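Local coordinates for uncharacterized protein (Pyrococcus furiosus, PDB 3IDU), which is of unknown function but binds two manganese ions through its CARDB domain, an all-beta module of a longer archaeal protein, at residues Thr95-Glu98 with Glu99-Val103. Numbering follows the deposited sequence.
With MN (manganese (II) ion), chain D.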
ATOM      1  N   THR A  95      -1.363   2.947  -3.456  1.00  7.58           N
ATOM      2  CA  THR A  95      -2.764   2.793  -3.819  1.00  6.14           C
ATOM      3  C   THR A  95      -3.045   1.394  -4.334  1.00 10.51           C
ATOM      4  O   THR A  95      -2.166   0.734  -4.890  1.00 10.80           O
ATOM      5  CB  THR A  95      -3.180   3.778  -4.933  1.00 10.43           C
ATOM      6  OG1 THR A  95      -2.569   3.388  -6.171  1.00 11.19           O
ATOM      7  CG2 THR A  95      -2.738   5.195  -4.588  1.00 10.70           C
ATOM      8  N   VAL A  96      -4.277   0.942  -4.143  1.00  7.09           N
ATOM      9  CA  VAL A  96      -4.681  -0.359  -4.644  1.00  6.70           C
ATOM     10  C   VAL A  96      -6.018  -0.142  -5.353  1.00  8.75           C
ATOM     11  O   VAL A  96      -6.882   0.588  -4.869  1.00  8.51           O
ATOM     12  CB  VAL A  96      -4.771  -1.410  -3.510  1.00  7.74           C
ATOM     13  CG1 VAL A  96      -5.779  -0.979  -2.457  1.00  9.65           C
ATOM     14  CG2 VAL A  96      -5.143  -2.766  -4.094  1.00  4.59           C
ATOM     15  N   ASP A  97      -6.159  -0.768  -6.518  1.00  7.95           N
ATOM     16  CA  ASP A  97      -7.338  -0.618  -7.362  1.00 10.63           C
ATOM     17  C   ASP A  97      -7.664   0.853  -7.567  1.00 10.27           C
ATOM     18  O   ASP A  97      -8.810   1.277  -7.419  1.00 10.33           O
ATOM     19  CB  ASP A  97      -8.570  -1.321  -6.792  1.00 17.01           C
ATOM     20  CG  ASP A  97      -9.730  -1.313  -7.776  1.00 13.48           C
ATOM     21  OD1 ASP A  97      -9.450  -1.353  -8.993  1.00 12.86           O
ATOM     22  OD2 ASP A  97     -10.905  -1.278  -7.355  1.00 11.66           O
ATOM     23  N   GLU A  98      -6.651   1.632  -7.915  1.00  7.46           N
ATOM     24  CA  GLU A  98      -6.847   3.053  -8.130  1.00 13.62           C
ATOM     25  C   GLU A  98      -7.836   3.320  -9.261  1.00 14.72           C
ATOM     26  O   GLU A  98      -8.539   4.330  -9.243  1.00 21.59           O
ATOM     27  CB  GLU A  98      -5.508   3.719  -8.439  1.00 13.82           C
ATOM     28  CG  GLU A  98      -5.476   5.188  -8.100  1.00 16.81           C
ATOM     29  CD  GLU A  98      -4.144   5.821  -8.434  1.00 20.48           C
ATOM     30  OE1 GLU A  98      -3.100   5.198  -8.141  1.00 16.03           O
ATOM     31  OE2 GLU A  98      -4.144   6.942  -8.977  1.00 23.07           O
ATOM     32  N   GLU A  99      -7.893   2.416 -10.242  1.00 12.93           N
ATOM     33  CA  GLU A  99      -8.806   2.564 -11.383  1.00 20.92           C
ATOM     34  C   GLU A  99     -10.211   2.101 -11.015  1.00 18.10           C
ATOM     35  O   GLU A  99     -11.128   2.135 -11.837  1.00 16.19           O
ATOM     36  CB  GLU A  99      -8.310   1.749 -12.579  1.00 23.57           C
ATOM     37  CG  GLU A  99      -7.979   0.306 -12.241  1.00 34.31           C
ATOM     38  CD  GLU A  99      -6.519   0.116 -11.869  1.00 40.31           C
ATOM     39  OE1 GLU A  99      -5.664   0.221 -12.777  1.00 48.11           O
ATOM     40  OE2 GLU A  99      -6.225  -0.131 -10.678  1.00 29.60           O
ATOM     41  N   ASN A 100     -10.357   1.683  -9.763  1.00 14.73           N
ATOM     42  CA  ASN A 100     -11.608   1.187  -9.213  1.00 17.46           C
ATOM     43  C   ASN A 100     -12.373   0.263 -10.148  1.00 16.64           C
ATOM     44  O   ASN A 100     -13.469   0.578 -10.621  1.00 19.23           O
ATOM     45  CB  ASN A 100     -12.499   2.343  -8.766  1.00 24.48           C
ATOM     46  CG  ASN A 100     -13.724   1.861  -8.014  1.00 27.66           C
ATOM     47  OD1 ASN A 100     -13.677   0.845  -7.292  1.00 15.58           O
ATOM     48  ND2 ASN A 100     -14.827   2.588  -8.161  1.00 37.07           N
ATOM     49  N   THR A 101     -11.775  -0.893 -10.401  1.00 14.19           N
ATOM     50  CA  THR A 101     -12.383  -1.902 -11.254  1.00 15.40           C
ATOM     51  C   THR A 101     -12.909  -3.042 -10.381  1.00 17.76           C
ATOM     52  O   THR A 101     -13.448  -4.027 -10.885  1.00 14.49           O
ATOM     53  CB  THR A 101     -11.363  -2.447 -12.278  1.00 16.60           C
ATOM     54  OG1 THR A 101     -10.189  -2.900 -11.594  1.00 22.73           O
ATOM     55  CG2 THR A 101     -10.971  -1.354 -13.269  1.00 24.39           C
ATOM     56  N   VAL A 102     -12.756  -2.895  -9.066  1.00 13.06           N
ATOM     57  CA  VAL A 102     -13.216  -3.903  -8.114  1.00 10.80           C
ATOM     58  C   VAL A 102     -14.216  -3.291  -7.134  1.00  8.04           C
ATOM     59  O   VAL A 102     -13.880  -2.355  -6.420  1.00 10.93           O
ATOM     60  CB  VAL A 102     -12.039  -4.488  -7.293  1.00 11.60           C
ATOM     61  CG1 VAL A 102     -12.543  -5.575  -6.360  1.00 13.50           C
ATOM     62  CG2 VAL A 102     -10.970  -5.037  -8.227  1.00 15.10           C
ATOM     63  N   VAL A 103     -15.445  -3.807  -7.115  1.00 10.68           N
ATOM     64  CA  VAL A 103     -16.462  -3.301  -6.188  1.00 12.10           C
ATOM     65  C   VAL A 103     -16.135  -3.852  -4.811  1.00  8.66           C
ATOM     66  O   VAL A 103     -16.088  -5.061  -4.626  1.00  9.57           O
ATOM     67  CB  VAL A 103     -17.880  -3.750  -6.604  1.00 16.35           C
ATOM     68  CG1 VAL A 103     -18.902  -3.337  -5.535  1.00 10.53           C
ATOM     69  CG2 VAL A 103     -18.243  -3.105  -7.938  1.00 21.40           C
TER
HETATM   70 MN    MN D 602     -12.381  -0.681  -5.748  1.00 12.87          MN
HETATM   71  O   HOH W   1      -7.872  -3.309 -10.116  1.00 35.25           O
HETATM   72  O   HOH W   2     -10.966   1.171  -5.845  1.00 14.70           O
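D97 and N100 are the first and last residues of a type I beta turn that opens a manganese-binding loop. The loop leaves strand 88-96 of the CARDB beta-sandwich and leads toward strand 111-118. N100 N closes the turn with a bond of 2.8 Å to D97 O. The same carbonyl accepts a hydrogen bond from a water that is itself a ligand of the manganese.

The carboxylate of D97 organises the loop. Its CG lies anti to the backbone N (chi1 -172°), which carries both oxygens over the turn to the backbone of T101 and V102. OD1 receives T101 N on its syn lone pair at 2.8 Å, nearly straight at 169°. OD2 lies 2.3 Å from the manganese and also takes V102 N, at 3.0 Å. That second donor comes from the syn side, but well out of the carboxylate plane. These bonds fix the rotation of the carboxylate, and the metal and the two N-H groups probably favour its charged form. A water links OD1 to T101 OG1. V102 CB packs against D97 OD2 at 3.4 Å.

E99 bends back at chi2 (-92°), leaving OE2 3.8 Å from D97 OD1. This like-charge approach is probably eased by the salt bridge from E99 OE1 to R55 on strand 49-58.

E104 and E107 complete the site. N100 turns its amide oxygen, not its nitrogen, to the ion: OD1 binds manganese at 2.5 Å, and V102 gives its backbone O at 2.4 Å.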